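Local coordinates for uncharacterized protein (Enterococcus faecalis, PDB 4OBI), which is of unknown function but binds zinc through its NusG domain II-family part, a fragment of a longer protein with a predicted transmembrane helix, at residues W73-K76 with P77-P81. Residues are numbered along the deposited sequence; the frame is centred on the assembly and turned at random.
Sequences WISK and PGETP
A type I beta turn from Lys76 to Glu79, in the loop between helix 67-71 and strand 82-84 of this NusG domain II-family protein, shows how an acidic side chain can fold back on the chain that precedes it. The turn is closed by Glu79 N, which gives its hydrogen to Lys76 O at 3.2 Å. Pro77 and Gly78 form its two corners. The side chain of Glu79 then continues back across the turn: with CG anti to its own carbonyl carbon (chi1 -63°) and the chain extended beyond, the carboxylate arrives beside the backbone of Ser75 and Lys76. One oxygen does the gripping. Glu79 OE2 accepts a nearly straight bond from Ser75 N at 2.8 Å, met on the syn side but well out of the carboxylate plane, and a more bent one from Lys76 N at 2.9 Å, taken on the anti lone pair. The side chains of Ile74 and Glu79 run past each other in opposite directions, the CG2 methyl of Ile74 lying 3.9 Å from Glu79 OE1, while CG of Glu79 passes 3.5 Å from Lys76 O. Before the turn, Ile74 is buried against Val93 of strand 89-95 and its backbone hydrogen-bonds with Ile56 of strand 55-61; after it, Arg71 NH2 hydrogen-bonds to Thr80 O. Two successive amides thus converge on a single carboxylate oxygen, satisfying main-chain donors in a segment without regular secondary structure; their dipoles would be expected to stabilise the charged form of Glu79 and to restrict rotation of its carboxylate.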
ATOM      1  N   TRP A  73      -4.132   6.977   4.856  1.00 24.06           N
ATOM      2  CA  TRP A  73      -2.762   7.267   4.442  1.00 23.49           C
ATOM      3  C   TRP A  73      -1.723   6.936   5.504  1.00 22.81           C
ATOM      4  O   TRP A  73      -1.969   7.108   6.692  1.00 24.17           O
ATOM      5  CB  TRP A  73      -2.610   8.757   4.121  1.00 25.28           C
ATOM      6  CG  TRP A  73      -3.506   9.310   3.050  1.00 26.10           C
ATOM      7  CD1 TRP A  73      -4.647  10.030   3.237  1.00 29.72           C
ATOM      8  CD2 TRP A  73      -3.307   9.234   1.633  1.00 26.18           C
ATOM      9  NE1 TRP A  73      -5.179  10.405   2.020  1.00 30.01           N
ATOM     10  CE2 TRP A  73      -4.372   9.930   1.021  1.00 27.88           C
ATOM     11  CE3 TRP A  73      -2.334   8.637   0.821  1.00 25.13           C
ATOM     12  CZ2 TRP A  73      -4.494  10.046  -0.368  1.00 28.36           C
ATOM     13  CZ3 TRP A  73      -2.451   8.753  -0.559  1.00 25.98           C
ATOM     14  CH2 TRP A  73      -3.528   9.450  -1.139  1.00 28.17           C
ATOM     15  N   ILE A  74      -0.551   6.481   5.063  1.00 22.29           N
ATOM     16  CA  ILE A  74       0.640   6.448   5.918  1.00 21.84           C
ATOM     17  C   ILE A  74       1.793   7.063   5.134  1.00 21.95           C
ATOM     18  O   ILE A  74       1.744   7.153   3.907  1.00 21.52           O
ATOM     19  CB  ILE A  74       1.049   5.031   6.406  1.00 21.16           C
ATOM     20  CG1 ILE A  74       1.454   4.102   5.250  1.00 21.04           C
ATOM     21  CG2 ILE A  74      -0.061   4.396   7.243  1.00 20.85           C
ATOM     22  CD1 ILE A  74       1.967   2.759   5.734  1.00 20.73           C
ATOM     23  N   SER A  75       2.828   7.471   5.857  1.00 21.94           N
ATOM     24  CA  SER A  75       3.981   8.115   5.243  1.00 22.09           C
ATOM     25  C   SER A  75       5.306   7.940   5.988  1.00 22.58           C
ATOM     26  O   SER A  75       6.348   8.266   5.432  1.00 24.08           O
ATOM     27  CB  SER A  75       3.688   9.613   5.077  1.00 23.11           C
ATOM     28  OG  SER A  75       3.610  10.275   6.338  1.00 23.57           O
ATOM     29  N   LYS A  76       5.275   7.444   7.230  1.00 22.23           N
ATOM     30  CA  LYS A  76       6.471   7.385   8.082  1.00 22.86           C
ATOM     31  C   LYS A  76       6.818   5.945   8.433  1.00 22.21           C
ATOM     32  O   LYS A  76       5.917   5.116   8.564  1.00 20.80           O
ATOM     33  CB  LYS A  76       6.263   8.174   9.378  1.00 23.65           C
ATOM     34  CG  LYS A  76       5.841   9.625   9.185  1.00 24.67           C
ATOM     35  CD  LYS A  76       6.886  10.433   8.447  1.00 25.42           C
ATOM     36  CE  LYS A  76       6.433  11.872   8.295  1.00 26.76           C
ATOM     37  NZ  LYS A  76       7.475  12.710   7.651  1.00 28.26           N
ATOM     38  N   PRO A  77       8.124   5.647   8.593  1.00 24.00           N
ATOM     39  CA  PRO A  77       8.545   4.260   8.848  1.00 24.09           C
ATOM     40  C   PRO A  77       7.950   3.598  10.087  1.00 24.48           C
ATOM     41  O   PRO A  77       7.669   2.395  10.067  1.00 25.59           O
ATOM     42  CB  PRO A  77      10.063   4.360   8.977  1.00 25.88           C
ATOM     43  CG  PRO A  77      10.434   5.588   8.231  1.00 27.64           C
ATOM     44  CD  PRO A  77       9.278   6.539   8.366  1.00 26.63           C
ATOM     45  N   GLY A  78       7.751   4.356  11.151  1.00 25.40           N
ATOM     46  CA  GLY A  78       7.248   3.782  12.400  1.00 26.11           C
ATOM     47  C   GLY A  78       5.769   3.435  12.414  1.00 24.61           C
ATOM     48  O   GLY A  78       5.295   2.782  13.349  1.00 24.55           O
ATOM     49  N   GLU A  79       5.018   3.888  11.409  1.00 23.40           N
ATOM     50  CA  GLU A  79       3.563   3.725  11.429  1.00 23.08           C
ATOM     51  C   GLU A  79       3.183   2.267  11.262  1.00 22.12           C
ATOM     52  O   GLU A  79       3.824   1.543  10.511  1.00 22.26           O
ATOM     53  CB  GLU A  79       2.903   4.537  10.325  1.00 22.34           C
ATOM     54  CG  GLU A  79       3.128   6.023  10.490  1.00 24.41           C
ATOM     55  CD  GLU A  79       2.212   6.859   9.631  1.00 24.94           C
ATOM     56  OE1 GLU A  79       1.014   6.962   9.977  1.00 25.30           O
ATOM     57  OE2 GLU A  79       2.708   7.455   8.646  1.00 24.32           O
ATOM     58  N   THR A  80       2.138   1.852  11.970  1.00 23.60           N
ATOM     59  CA  THR A  80       1.569   0.512  11.795  1.00 24.27           C
ATOM     60  C   THR A  80       1.330   0.275  10.303  1.00 23.53           C
ATOM     61  O   THR A  80       0.720   1.117   9.638  1.00 22.88           O
ATOM     62  CB  THR A  80       0.239   0.358  12.561  1.00 26.08           C
ATOM     63  OG1 THR A  80       0.435   0.681  13.944  1.00 30.10           O
ATOM     64  CG2 THR A  80      -0.278  -1.071  12.457  1.00 27.61           C
ATOM     65  N   PRO A  81       1.834  -0.851   9.761  1.00 22.99           N
ATOM     66  CA  PRO A  81       1.651  -1.142   8.330  1.00 22.26           C
ATOM     67  C   PRO A  81       0.183  -1.180   7.927  1.00 20.98           C
ATOM     68  O   PRO A  81      -0.657  -1.546   8.749  1.00 21.91           O
ATOM     69  CB  PRO A  81       2.262  -2.539   8.176  1.00 23.53           C
ATOM     70  CG  PRO A  81       3.248  -2.639   9.281  1.00 25.24           C
ATOM     71  CD  PRO A  81       2.674  -1.865  10.425  1.00 25.48           C
TER